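Local structure of glycerol dehydratase (1R9D) at residues Ala236-Lys239 against Ala240-Glu244; Ala223-Ala226 against Lys227-Asp231; Asn243-Ala246 against Lys247-Lys251; Gln9-Arg12 against Ile13-Lys17. The protein probably acts as a B12-independent glycyl-radical lyase that dehydrates glycerol, and is captured here in its glycerol-bound form. All coordinates share one frame; numbering follows the deposited sequence.

Contact 1. Residues Ala236-Lys239 against Ala240-Glu244; sequences AKRK and AELNE
Arg238 NH1 meets Glu241 OE1 at 2.7 Å in a salt bridge that is also a hydrogen bond. OE1 offers its anti lone pair, the one turned away from OE2, and lies close to the guanidinium plane, while the carboxylate itself is turned 74° against that plane. OE1 also sits 3.2 Å from Arg238 CD. Over one face of the same guanidinium comes Leu242 CD2, 3.7 Å from Arg238 NH2 and offset toward the rim of the group. Arg238 thus spans i+3 and i+4 partners on one side of the first turns of helix 236-252, an i to i+3 ion pair beside an i to i+4 apolar contact. The bend at its chi2 (52°) swings the chain along the helix toward both. Beneath lie the backbone bonds of the alpha-helix, among them Leu242 N to Arg238 O at 2.9 Å. Lys237 CG and CE pass 3.8 Å from Glu241 OE2, but Lys237 NZ stays 4.9 Å from that oxygen. In the second shell, Arg12 forms a salt bridge with Glu241 OE2, and the backbone O of Glu70 takes a further hydrogen bond from Arg238 NH1. Leu242 packs on Ile229 and Ala230 of helix 197-230.

Contact 2. Residues Ala223-Ala226 against Lys227-Asp231; sequences AKKA and KEIAD
With CG anti to its backbone N (chi1 -172°) and a bend at chi2 (76°), Lys225 runs its chain obliquely across the extended side chain of Glu228. The two meet loosely, Lys225 CD lying 4.2 Å from Glu228 OE2. Their charged atoms stop short of contact, Lys225 NZ being 4.6 Å from Glu228 OE1, so any attraction between them is probably through space and modest on this solvent-facing side. The setting is the C-terminal part of the long helix 197-230, and the pair is an i to i+3 neighbour relation on its surface. Ile229 occupies the next position round the turn: its CG1 lies over Lys225 O at 3.3 Å, and the side chain packs outward on Ile66 and on Leu242 of helix 236-252. The Lys227 chain, bent at chi2, runs past Ala223 O and toward the neighbouring helix, where NZ is hydrogen-bonded to Asn243 OD1; its stem also packs on Ala246. The small Ala223 and Ala230 side chains face helix 236-252 too, against Ser250 and Leu242, respectively. Backbone bonding changes in strength along these turns. Lys227 N reaches Ala223 O only weakly, at 3.4 Å, whereas Glu228 N to Lys224 O is an ordinary helical bond. Nearer the end, Ala226 O receives a weak, bent bond from Ile229 N and a straighter one from Ala230 N at 2.8 Å.

Contact 3. Residues Asn243-Ala246 against Lys247-Lys251; sequences NEIA and KICSK
The middle and last turns of helix 236-252 pass between two other helices, and Ser250 folds its hydroxyl back onto the backbone O of Ala246, on the side facing helix 197-230. Ala246 O accepts twice: Ser250 N donates to it at 3.1 Å and Ser250 OG at 3.0 Å, the two arriving from opposite faces of the carbonyl plane. The serine torsion (chi1 -73°) places OG beside its own backbone N, within reach of the preceding turn. This is the familiar i to i-4 serine-to-carbonyl bond within an alpha-helix, and it satisfies the hydroxyl inside the helix while Ser250 rests on Ala223 and Ala246 on Ala226 and Lys227. A different side carries the apolar contacts. Ile245 CG2 touches Cys249 SG at 4.0 Å, and both residues pack on Val73. Beyond them stands helix 260-277, with Tyr261 against Ile245 and Ile248, and Phe269 against Cys249. Toward solvent, the Glu244 chain bends at chi2 (63°) and passes over Lys247, laying Glu244 OE1 3.5 Å from Lys247 CD rather than on the ammonium, Lys247 NZ staying 4.8 Å from OE1. Glu244 CG lies 4.1 Å from Ile248 CD1. Among the helical bonds beneath, Cys249 N to Ile245 O, at 2.9 Å, is close to straight.

Contact 4. Residues Gln9-Arg12 against Ile13-Lys17; sequences QTER and INILK
Gln9 NE2 donates to Asn14 OD1 at 2.8 Å in an almost perfectly straight bond (178°), in the amide plane of Gln9 and on a lone pair of the asparagine carbonyl, the two amides being turned at a right angle. The pair lies at the N-terminal end of helix 11-22, with Thr10 at the N-cap position. Asn14 ND2 donates N-H bonds to two acceptors: Glu11 OE1 at 3.2 Å, approached from above the carboxylate plane, and a water at 2.7 Å. That water in turn donates to Gln9 O at 2.6 Å, bridging the residue before the N-cap to the first helical turn, so that Gln9 is tied to Asn14 through both amide and carbonyl. The polar ends of Thr10 and Arg12 are satisfied farther off: Thr10 OG1 is hydrogen-bonded to Glu309 OE2, to which Arg12 NE forms a salt bridge. Arg12 NH1 also reaches the backbone O of Gln69. Within this stretch Thr10 O receives weak bonds from Ile13 N and Asn14 N. Ile13 packs on Asp312 and Ile316 of helix 304-317. The Arg12 and Leu16 side chains lie side by side, pointing the same way, with Arg12 CG 3.9 Å from Leu16 CD1.

Overall arrangement
Contacts 1 and 3 are successive turns of helix 236-252, with centres 11 Å apart and Asn243 and Glu244 in common. Contact 2 lies on the preceding helix 197-230, its centre 10 Å from contact 1 and 9 Å from contact 3; Lys227 NZ and Asn243 OD1, 2.8 Å apart in a probable hydrogen bond, join the two helices. Contact 4 is farther off, about 17 Å from contact 1 between centres, yet the salt bridge of Arg12 NH2 with Glu241 OE2 (2.9 Å) links the N-terminal helix to helix 236-252. Contacts 2 and 4 do not touch. The four centres lie 27 to 37 Å from that of the chain, contact 1 farthest out.

Contact 1. Residues Ala236-Lys239 against Ala240-Glu244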
ATOM      1  N   ALA A 236       2.939 -41.502  39.196  1.00 41.21           N
ATOM      2  CA  ALA A 236       4.353 -41.168  39.113  1.00 40.66           C
ATOM      3  C   ALA A 236       4.897 -41.136  37.685  1.00 40.44           C
ATOM      4  O   ALA A 236       5.683 -40.258  37.337  1.00 40.77           O
ATOM      5  CB  ALA A 236       5.162 -42.146  39.951  1.00 40.39           C
ATOM      6  N   LYS A 237       4.486 -42.093  36.861  1.00 39.97           N
ATOM      7  CA  LYS A 237       4.970 -42.146  35.487  1.00 39.75           C
ATOM      8  C   LYS A 237       4.537 -40.924  34.677  1.00 38.84           C
ATOM      9  O   LYS A 237       5.364 -40.265  34.045  1.00 39.09           O
ATOM     10  CB  LYS A 237       4.483 -43.425  34.799  1.00 40.65           C
ATOM     11  CG  LYS A 237       5.045 -43.606  33.396  1.00 41.83           C
ATOM     12  CD  LYS A 237       4.601 -44.917  32.771  1.00 42.73           C
ATOM     13  CE  LYS A 237       5.200 -45.080  31.381  1.00 44.34           C
ATOM     14  NZ  LYS A 237       4.853 -46.395  30.773  1.00 46.33           N
ATOM     15  N   ARG A 238       3.242 -40.627  34.698  1.00 38.12           N
ATOM     16  CA  ARG A 238       2.709 -39.489  33.962  1.00 37.05           C
ATOM     17  C   ARG A 238       3.236 -38.173  34.530  1.00 37.15           C
ATOM     18  O   ARG A 238       3.498 -37.224  33.787  1.00 36.00           O
ATOM     19  CB  ARG A 238       1.175 -39.514  33.996  1.00 36.65           C
ATOM     20  CG  ARG A 238       0.499 -38.412  33.186  1.00 36.88           C
ATOM     21  CD  ARG A 238       1.031 -38.363  31.754  1.00 36.55           C
ATOM     22  NE  ARG A 238       0.396 -37.312  30.962  1.00 36.31           N
ATOM     23  CZ  ARG A 238       0.859 -36.883  29.790  1.00 35.94           C
ATOM     24  NH1 ARG A 238       1.960 -37.412  29.277  1.00 35.88           N
ATOM     25  NH2 ARG A 238       0.219 -35.927  29.133  1.00 36.05           N
ATOM     26  N   LYS A 239       3.394 -38.115  35.848  1.00 36.45           N
ATOM     27  CA  LYS A 239       3.902 -36.911  36.488  1.00 36.64           C
ATOM     28  C   LYS A 239       5.297 -36.608  35.946  1.00 35.79           C
ATOM     29  O   LYS A 239       5.630 -35.454  35.671  1.00 36.43           O
ATOM     30  CB  LYS A 239       3.951 -37.101  38.010  1.00 37.68           C
ATOM     31  CG  LYS A 239       4.268 -35.838  38.782  1.00 39.00           C
ATOM     32  CD  LYS A 239       4.182 -36.080  40.285  1.00 40.72           C
ATOM     33  CE  LYS A 239       4.375 -34.787  41.055  1.00 42.06           C
ATOM     34  NZ  LYS A 239       4.296 -35.002  42.524  1.00 43.99           N
ATOM     35  N   ALA A 240       6.105 -37.652  35.779  1.00 35.24           N
ATOM     36  CA  ALA A 240       7.458 -37.493  35.259  1.00 35.30           C
ATOM     37  C   ALA A 240       7.415 -37.038  33.800  1.00 35.45           C
ATOM     38  O   ALA A 240       8.260 -36.257  33.359  1.00 35.53           O
ATOM     39  CB  ALA A 240       8.222 -38.805  35.372  1.00 35.74           C
ATOM     40  N   GLU A 241       6.428 -37.533  33.060  1.00 35.53           N
ATOM     41  CA  GLU A 241       6.264 -37.166  31.653  1.00 35.99           C
ATOM     42  C   GLU A 241       5.952 -35.676  31.534  1.00 36.10           C
ATOM     43  O   GLU A 241       6.577 -34.963  30.752  1.00 36.14           O
ATOM     44  CB  GLU A 241       5.129 -37.981  31.018  1.00 35.26           C
ATOM     45  CG  GLU A 241       5.521 -39.400  30.616  1.00 35.38           C
ATOM     46  CD  GLU A 241       4.328 -40.261  30.225  1.00 35.32           C
ATOM     47  OE1 GLU A 241       3.272 -39.708  29.845  1.00 34.49           O
ATOM     48  OE2 GLU A 241       4.453 -41.504  30.285  1.00 36.35           O
ATOM     49  N   LEU A 242       4.981 -35.214  32.316  1.00 36.11           N
ATOM     50  CA  LEU A 242       4.584 -33.810  32.296  1.00 36.50           C
ATOM     51  C   LEU A 242       5.720 -32.882  32.710  1.00 37.28           C
ATOM     52  O   LEU A 242       5.829 -31.765  32.205  1.00 36.76           O
ATOM     53  CB  LEU A 242       3.372 -33.601  33.201  1.00 36.79           C
ATOM     54  CG  LEU A 242       2.089 -34.220  32.648  1.00 37.09           C
ATOM     55  CD1 LEU A 242       1.047 -34.346  33.741  1.00 37.09           C
ATOM     56  CD2 LEU A 242       1.580 -33.362  31.501  1.00 37.76           C
ATOM     57  N   ASN A 243       6.567 -33.339  33.631  1.00 37.48           N
ATOM     58  CA  ASN A 243       7.696 -32.528  34.067  1.00 37.72           C
ATOM     59  C   ASN A 243       8.750 -32.461  32.974  1.00 37.36           C
ATOM     60  O   ASN A 243       9.465 -31.467  32.848  1.00 36.98           O
ATOM     61  CB  ASN A 243       8.323 -33.093  35.345  1.00 38.46           C
ATOM     62  CG  ASN A 243       7.617 -32.614  36.595  1.00 39.54           C
ATOM     63  OD1 ASN A 243       7.332 -31.423  36.740  1.00 40.12           O
ATOM     64  ND2 ASN A 243       7.337 -33.535  37.510  1.00 39.81           N
ATOM     65  N   GLU A 244       8.849 -33.526  32.187  1.00 37.53           N
ATOM     66  CA  GLU A 244       9.820 -33.554  31.103  1.00 37.59           C
ATOM     67  C   GLU A 244       9.341 -32.634  29.981  1.00 36.82           C
ATOM     68  O   GLU A 244      10.144 -31.992  29.307  1.00 36.33           O
ATOM     69  CB  GLU A 244      10.006 -34.980  30.578  1.00 39.24           C
ATOM     70  CG  GLU A 244      11.005 -35.077  29.432  1.00 41.58           C
ATOM     71  CD  GLU A 244      12.415 -34.678  29.837  1.00 43.38           C
ATOM     72  OE1 GLU A 244      12.579 -34.001  30.876  1.00 44.53           O
ATOM     73  OE2 GLU A 244      13.366 -35.033  29.107  1.00 44.69           O
TER

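Contact 2. Residues Ala223-Ala226 against Lys227-Asp231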
ATOM      1  N   ALA A 223       4.912 -24.611  28.855  1.00 35.11           N
ATOM      2  CA  ALA A 223       5.879 -25.077  29.839  1.00 36.41           C
ATOM      3  C   ALA A 223       5.279 -24.910  31.234  1.00 37.26           C
ATOM      4  O   ALA A 223       5.409 -25.789  32.089  1.00 37.17           O
ATOM      5  CB  ALA A 223       7.175 -24.286  29.719  1.00 36.08           C
ATOM      6  N   LYS A 224       4.611 -23.780  31.449  1.00 38.21           N
ATOM      7  CA  LYS A 224       3.978 -23.486  32.730  1.00 39.40           C
ATOM      8  C   LYS A 224       2.752 -24.370  32.937  1.00 39.97           C
ATOM      9  O   LYS A 224       2.502 -24.856  34.041  1.00 39.74           O
ATOM     10  CB  LYS A 224       3.559 -22.015  32.792  1.00 40.78           C
ATOM     11  CG  LYS A 224       2.834 -21.646  34.072  1.00 42.84           C
ATOM     12  CD  LYS A 224       2.173 -20.284  33.975  1.00 45.13           C
ATOM     13  CE  LYS A 224       1.308 -20.017  35.202  1.00 46.84           C
ATOM     14  NZ  LYS A 224       0.493 -18.778  35.062  1.00 48.40           N
ATOM     15  N   LYS A 225       1.985 -24.569  31.869  1.00 40.16           N
ATOM     16  CA  LYS A 225       0.789 -25.401  31.924  1.00 40.40           C
ATOM     17  C   LYS A 225       1.163 -26.825  32.330  1.00 40.29           C
ATOM     18  O   LYS A 225       0.486 -27.446  33.151  1.00 40.27           O
ATOM     19  CB  LYS A 225       0.113 -25.429  30.556  1.00 41.25           C
ATOM     20  CG  LYS A 225      -1.245 -26.104  30.534  1.00 42.84           C
ATOM     21  CD  LYS A 225      -2.308 -25.203  31.128  1.00 44.97           C
ATOM     22  CE  LYS A 225      -3.697 -25.772  30.913  1.00 46.40           C
ATOM     23  NZ  LYS A 225      -4.752 -24.819  31.355  1.00 47.64           N
ATOM     24  N   ALA A 226       2.245 -27.332  31.747  1.00 39.69           N
ATOM     25  CA  ALA A 226       2.723 -28.683  32.030  1.00 40.56           C
ATOM     26  C   ALA A 226       3.010 -28.902  33.518  1.00 41.05           C
ATOM     27  O   ALA A 226       2.480 -29.836  34.122  1.00 40.82           O
ATOM     28  CB  ALA A 226       3.975 -28.975  31.207  1.00 39.18           C
ATOM     29  N   LYS A 227       3.856 -28.051  34.096  1.00 41.85           N
ATOM     30  CA  LYS A 227       4.204 -28.149  35.518  1.00 42.76           C
ATOM     31  C   LYS A 227       2.949 -28.105  36.381  1.00 43.04           C
ATOM     32  O   LYS A 227       2.814 -28.853  37.349  1.00 43.40           O
ATOM     33  CB  LYS A 227       5.126 -26.997  35.922  1.00 43.75           C
ATOM     34  CG  LYS A 227       6.593 -27.209  35.594  1.00 45.90           C
ATOM     35  CD  LYS A 227       7.207 -28.295  36.471  1.00 47.67           C
ATOM     36  CE  LYS A 227       8.701 -28.436  36.208  1.00 48.50           C
ATOM     37  NZ  LYS A 227       9.330 -29.513  37.022  1.00 49.27           N
ATOM     38  N   GLU A 228       2.041 -27.208  36.019  1.00 42.88           N
ATOM     39  CA  GLU A 228       0.779 -27.022  36.718  1.00 42.89           C
ATOM     40  C   GLU A 228      -0.031 -28.320  36.763  1.00 42.04           C
ATOM     41  O   GLU A 228      -0.632 -28.658  37.787  1.00 40.69           O
ATOM     42  CB  GLU A 228      -0.003 -25.912  36.012  1.00 45.18           C
ATOM     43  CG  GLU A 228      -1.447 -25.735  36.433  1.00 48.09           C
ATOM     44  CD  GLU A 228      -2.125 -24.613  35.659  1.00 50.03           C
ATOM     45  OE1 GLU A 228      -3.365 -24.481  35.750  1.00 51.17           O
ATOM     46  OE2 GLU A 228      -1.409 -23.857  34.962  1.00 50.45           O
ATOM     47  N   ILE A 229      -0.047 -29.043  35.648  1.00 40.47           N
ATOM     48  CA  ILE A 229      -0.773 -30.303  35.569  1.00 39.23           C
ATOM     49  C   ILE A 229      -0.008 -31.389  36.324  1.00 39.22           C
ATOM     50  O   ILE A 229      -0.606 -32.203  37.032  1.00 38.93           O
ATOM     51  CB  ILE A 229      -0.963 -30.747  34.097  1.00 38.78           C
ATOM     52  CG1 ILE A 229      -1.864 -29.748  33.365  1.00 38.31           C
ATOM     53  CG2 ILE A 229      -1.577 -32.136  34.044  1.00 38.24           C
ATOM     54  CD1 ILE A 229      -2.057 -30.059  31.883  1.00 38.77           C
ATOM     55  N   ALA A 230       1.314 -31.386  36.177  1.00 38.93           N
ATOM     56  CA  ALA A 230       2.173 -32.365  36.835  1.00 40.04           C
ATOM     57  C   ALA A 230       2.005 -32.332  38.350  1.00 41.35           C
ATOM     58  O   ALA A 230       1.923 -33.376  38.999  1.00 41.30           O
ATOM     59  CB  ALA A 230       3.631 -32.106  36.474  1.00 39.90           C
ATOM     60  N   ASP A 231       1.960 -31.126  38.907  1.00 42.09           N
ATOM     61  CA  ASP A 231       1.806 -30.958  40.347  1.00 43.54           C
ATOM     62  C   ASP A 231       0.453 -31.468  40.831  1.00 43.74           C
ATOM     63  O   ASP A 231       0.244 -31.650  42.033  1.00 44.32           O
ATOM     64  CB  ASP A 231       1.982 -29.485  40.722  1.00 44.67           C
ATOM     65  CG  ASP A 231       3.424 -29.018  40.594  1.00 46.06           C
ATOM     66  OD1 ASP A 231       3.661 -27.793  40.665  1.00 47.81           O
ATOM     67  OD2 ASP A 231       4.324 -29.872  40.434  1.00 46.46           O
TER

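Contact 3. Residues Asn243-Ala246 against Lys247-Lys251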
ATOM      1  N   ASN A 243       6.567 -33.339  33.631  1.00 37.48           N
ATOM      2  CA  ASN A 243       7.696 -32.528  34.067  1.00 37.72           C
ATOM      3  C   ASN A 243       8.750 -32.461  32.974  1.00 37.36           C
ATOM      4  O   ASN A 243       9.465 -31.467  32.848  1.00 36.98           O
ATOM      5  CB  ASN A 243       8.323 -33.093  35.345  1.00 38.46           C
ATOM      6  CG  ASN A 243       7.617 -32.614  36.595  1.00 39.54           C
ATOM      7  OD1 ASN A 243       7.332 -31.423  36.740  1.00 40.12           O
ATOM      8  ND2 ASN A 243       7.337 -33.535  37.510  1.00 39.81           N
ATOM      9  N   GLU A 244       8.849 -33.526  32.187  1.00 37.53           N
ATOM     10  CA  GLU A 244       9.820 -33.554  31.103  1.00 37.59           C
ATOM     11  C   GLU A 244       9.341 -32.634  29.981  1.00 36.82           C
ATOM     12  O   GLU A 244      10.144 -31.992  29.307  1.00 36.33           O
ATOM     13  CB  GLU A 244      10.006 -34.980  30.578  1.00 39.24           C
ATOM     14  CG  GLU A 244      11.005 -35.077  29.432  1.00 41.58           C
ATOM     15  CD  GLU A 244      12.415 -34.678  29.837  1.00 43.38           C
ATOM     16  OE1 GLU A 244      12.579 -34.001  30.876  1.00 44.53           O
ATOM     17  OE2 GLU A 244      13.366 -35.033  29.107  1.00 44.69           O
ATOM     18  N   ILE A 245       8.027 -32.575  29.793  1.00 35.56           N
ATOM     19  CA  ILE A 245       7.437 -31.715  28.773  1.00 35.05           C
ATOM     20  C   ILE A 245       7.708 -30.263  29.159  1.00 34.80           C
ATOM     21  O   ILE A 245       8.104 -29.449  28.327  1.00 33.38           O
ATOM     22  CB  ILE A 245       5.905 -31.942  28.671  1.00 34.60           C
ATOM     23  CG1 ILE A 245       5.627 -33.334  28.098  1.00 34.38           C
ATOM     24  CG2 ILE A 245       5.266 -30.867  27.808  1.00 35.01           C
ATOM     25  CD1 ILE A 245       4.159 -33.705  28.079  1.00 34.05           C
ATOM     26  N   ALA A 246       7.499 -29.945  30.432  1.00 34.14           N
ATOM     27  CA  ALA A 246       7.737 -28.590  30.909  1.00 34.81           C
ATOM     28  C   ALA A 246       9.191 -28.206  30.664  1.00 34.63           C
ATOM     29  O   ALA A 246       9.488 -27.067  30.299  1.00 34.89           O
ATOM     30  CB  ALA A 246       7.410 -28.491  32.393  1.00 34.72           C
ATOM     31  N   LYS A 247      10.093 -29.163  30.860  1.00 34.58           N
ATOM     32  CA  LYS A 247      11.520 -28.927  30.669  1.00 35.12           C
ATOM     33  C   LYS A 247      11.868 -28.672  29.206  1.00 35.21           C
ATOM     34  O   LYS A 247      12.607 -27.739  28.882  1.00 35.42           O
ATOM     35  CB  LYS A 247      12.331 -30.123  31.171  1.00 36.13           C
ATOM     36  CG  LYS A 247      13.827 -29.979  30.937  1.00 37.78           C
ATOM     37  CD  LYS A 247      14.606 -31.184  31.440  1.00 40.50           C
ATOM     38  CE  LYS A 247      16.099 -30.991  31.215  1.00 41.93           C
ATOM     39  NZ  LYS A 247      16.903 -32.109  31.787  1.00 43.67           N
ATOM     40  N   ILE A 248      11.339 -29.512  28.325  1.00 34.42           N
ATOM     41  CA  ILE A 248      11.604 -29.376  26.899  1.00 34.51           C
ATOM     42  C   ILE A 248      11.029 -28.085  26.331  1.00 34.03           C
ATOM     43  O   ILE A 248      11.700 -27.386  25.572  1.00 34.00           O
ATOM     44  CB  ILE A 248      11.047 -30.588  26.122  1.00 33.53           C
ATOM     45  CG1 ILE A 248      11.838 -31.839  26.508  1.00 34.32           C
ATOM     46  CG2 ILE A 248      11.149 -30.349  24.623  1.00 34.11           C
ATOM     47  CD1 ILE A 248      11.344 -33.098  25.864  1.00 34.18           C
ATOM     48  N   CYS A 249       9.793 -27.764  26.700  1.00 33.80           N
ATOM     49  CA  CYS A 249       9.162 -26.542  26.213  1.00 34.88           C
ATOM     50  C   CYS A 249       9.941 -25.309  26.669  1.00 36.00           C
ATOM     51  O   CYS A 249      10.083 -24.342  25.918  1.00 35.83           O
ATOM     52  CB  CYS A 249       7.711 -26.451  26.698  1.00 34.27           C
ATOM     53  SG  CYS A 249       6.565 -27.601  25.891  1.00 33.54           S
ATOM     54  N   SER A 250      10.452 -25.342  27.895  1.00 36.38           N
ATOM     55  CA  SER A 250      11.217 -24.214  28.413  1.00 37.58           C
ATOM     56  C   SER A 250      12.480 -23.966  27.599  1.00 37.48           C
ATOM     57  O   SER A 250      12.868 -22.817  27.383  1.00 38.65           O
ATOM     58  CB  SER A 250      11.590 -24.442  29.881  1.00 37.56           C
ATOM     59  OG  SER A 250      10.453 -24.286  30.711  1.00 39.01           O
ATOM     60  N   LYS A 251      13.123 -25.036  27.149  1.00 37.18           N
ATOM     61  CA  LYS A 251      14.337 -24.893  26.359  1.00 38.02           C
ATOM     62  C   LYS A 251      14.067 -24.447  24.920  1.00 37.93           C
ATOM     63  O   LYS A 251      14.622 -23.446  24.463  1.00 37.69           O
ATOM     64  CB  LYS A 251      15.127 -26.198  26.322  1.00 38.74           C
ATOM     65  CG  LYS A 251      16.349 -26.082  25.435  1.00 41.31           C
ATOM     66  CD  LYS A 251      17.052 -27.400  25.212  1.00 42.12           C
ATOM     67  CE  LYS A 251      18.204 -27.209  24.234  1.00 42.98           C
ATOM     68  NZ  LYS A 251      18.976 -28.461  24.016  1.00 44.76           N
TER

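Contact 4. Residues Gln9-Arg12 against Ile13-Lys17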
ATOM      1  N   GLN A   9       1.877 -50.331  17.782  1.00 34.78           N
ATOM      2  CA  GLN A   9       2.019 -49.056  18.478  1.00 33.92           C
ATOM      3  C   GLN A   9       1.637 -49.187  19.951  1.00 33.84           C
ATOM      4  O   GLN A   9       0.904 -50.099  20.326  1.00 33.17           O
ATOM      5  CB  GLN A   9       1.136 -47.991  17.815  1.00 33.62           C
ATOM      6  CG  GLN A   9      -0.370 -48.193  17.975  1.00 32.41           C
ATOM      7  CD  GLN A   9      -0.917 -49.341  17.147  1.00 33.96           C
ATOM      8  OE1 GLN A   9      -0.197 -49.961  16.369  1.00 34.41           O
ATOM      9  NE2 GLN A   9      -2.204 -49.622  17.307  1.00 32.87           N
ATOM     10  N   THR A  10       2.133 -48.267  20.776  1.00 33.85           N
ATOM     11  CA  THR A  10       1.843 -48.280  22.211  1.00 33.94           C
ATOM     12  C   THR A  10       0.384 -47.943  22.491  1.00 34.21           C
ATOM     13  O   THR A  10      -0.297 -47.330  21.668  1.00 34.33           O
ATOM     14  CB  THR A  10       2.711 -47.258  22.983  1.00 33.46           C
ATOM     15  OG1 THR A  10       2.366 -45.930  22.572  1.00 34.71           O
ATOM     16  CG2 THR A  10       4.185 -47.497  22.723  1.00 33.42           C
ATOM     17  N   GLU A  11      -0.094 -48.343  23.666  1.00 34.06           N
ATOM     18  CA  GLU A  11      -1.468 -48.069  24.055  1.00 34.35           C
ATOM     19  C   GLU A  11      -1.720 -46.562  24.048  1.00 33.04           C
ATOM     20  O   GLU A  11      -2.831 -46.113  23.779  1.00 32.97           O
ATOM     21  CB  GLU A  11      -1.743 -48.649  25.447  1.00 35.94           C
ATOM     22  CG  GLU A  11      -3.139 -48.376  25.979  1.00 38.89           C
ATOM     23  CD  GLU A  11      -4.226 -48.653  24.958  1.00 41.26           C
ATOM     24  OE1 GLU A  11      -4.119 -49.657  24.222  1.00 42.19           O
ATOM     25  OE2 GLU A  11      -5.200 -47.868  24.901  1.00 43.73           O
ATOM     26  N   ARG A  12      -0.679 -45.788  24.341  1.00 32.92           N
ATOM     27  CA  ARG A  12      -0.790 -44.332  24.356  1.00 32.65           C
ATOM     28  C   ARG A  12      -1.307 -43.840  23.008  1.00 32.00           C
ATOM     29  O   ARG A  12      -2.196 -42.995  22.939  1.00 31.86           O
ATOM     30  CB  ARG A  12       0.571 -43.685  24.625  1.00 32.22           C
ATOM     31  CG  ARG A  12       0.503 -42.163  24.748  1.00 32.64           C
ATOM     32  CD  ARG A  12       1.863 -41.515  24.540  1.00 32.48           C
ATOM     33  NE  ARG A  12       2.875 -42.006  25.470  1.00 33.31           N
ATOM     34  CZ  ARG A  12       2.914 -41.714  26.768  1.00 33.87           C
ATOM     35  NH1 ARG A  12       1.993 -40.925  27.303  1.00 31.80           N
ATOM     36  NH2 ARG A  12       3.887 -42.205  27.528  1.00 32.60           N
ATOM     37  N   ILE A  13      -0.739 -44.376  21.934  1.00 31.89           N
ATOM     38  CA  ILE A  13      -1.149 -43.977  20.592  1.00 31.68           C
ATOM     39  C   ILE A  13      -2.622 -44.295  20.349  1.00 31.30           C
ATOM     40  O   ILE A  13      -3.344 -43.499  19.750  1.00 30.51           O
ATOM     41  CB  ILE A  13      -0.272 -44.667  19.526  1.00 31.68           C
ATOM     42  CG1 ILE A  13       1.200 -44.338  19.787  1.00 31.83           C
ATOM     43  CG2 ILE A  13      -0.681 -44.216  18.130  1.00 31.36           C
ATOM     44  CD1 ILE A  13       1.485 -42.846  19.956  1.00 32.03           C
ATOM     45  N   ASN A  14      -3.080 -45.451  20.822  1.00 31.52           N
ATOM     46  CA  ASN A  14      -4.481 -45.808  20.638  1.00 31.98           C
ATOM     47  C   ASN A  14      -5.388 -44.824  21.373  1.00 31.67           C
ATOM     48  O   ASN A  14      -6.460 -44.468  20.882  1.00 31.53           O
ATOM     49  CB  ASN A  14      -4.753 -47.232  21.132  1.00 33.43           C
ATOM     50  CG  ASN A  14      -3.959 -48.274  20.368  1.00 34.81           C
ATOM     51  OD1 ASN A  14      -3.798 -48.176  19.150  1.00 36.15           O
ATOM     52  ND2 ASN A  14      -3.468 -49.284  21.075  1.00 35.23           N
ATOM     53  N   ILE A  15      -4.955 -44.386  22.551  1.00 31.90           N
ATOM     54  CA  ILE A  15      -5.732 -43.438  23.342  1.00 31.47           C
ATOM     55  C   ILE A  15      -5.797 -42.069  22.662  1.00 30.72           C
ATOM     56  O   ILE A  15      -6.861 -41.454  22.587  1.00 30.26           O
ATOM     57  CB  ILE A  15      -5.131 -43.270  24.755  1.00 32.08           C
ATOM     58  CG1 ILE A  15      -5.246 -44.591  25.522  1.00 32.95           C
ATOM     59  CG2 ILE A  15      -5.858 -42.155  25.506  1.00 30.86           C
ATOM     60  CD1 ILE A  15      -4.550 -44.586  26.861  1.00 34.13           C
ATOM     61  N   LEU A  16      -4.656 -41.598  22.169  1.00 31.61           N
ATOM     62  CA  LEU A  16      -4.599 -40.302  21.502  1.00 30.99           C
ATOM     63  C   LEU A  16      -5.396 -40.335  20.199  1.00 31.07           C
ATOM     64  O   LEU A  16      -6.091 -39.375  19.868  1.00 31.80           O
ATOM     65  CB  LEU A  16      -3.145 -39.914  21.233  1.00 31.23           C
ATOM     66  CG  LEU A  16      -2.295 -39.693  22.489  1.00 30.96           C
ATOM     67  CD1 LEU A  16      -0.837 -39.563  22.112  1.00 31.80           C
ATOM     68  CD2 LEU A  16      -2.777 -38.449  23.222  1.00 30.74           C
ATOM     69  N   LYS A  17      -5.308 -41.446  19.469  1.00 30.48           N
ATOM     70  CA  LYS A  17      -6.048 -41.578  18.215  1.00 30.57           C
ATOM     71  C   LYS A  17      -7.552 -41.508  18.468  1.00 30.06           C
ATOM     72  O   LYS A  17      -8.297 -40.901  17.698  1.00 29.07           O
ATOM     73  CB  LYS A  17      -5.716 -42.905  17.524  1.00 30.30           C
ATOM     74  CG  LYS A  17      -6.589 -43.176  16.302  1.00 31.88           C
ATOM     75  CD  LYS A  17      -6.298 -44.534  15.675  1.00 33.23           C
ATOM     76  CE  LYS A  17      -7.196 -44.774  14.465  1.00 34.20           C
ATOM     77  NZ  LYS A  17      -7.037 -46.144  13.894  1.00 35.09           N
TER
HETATM   78  O   HOH W   1      -1.447 -51.116  20.831  1.00 50.95           O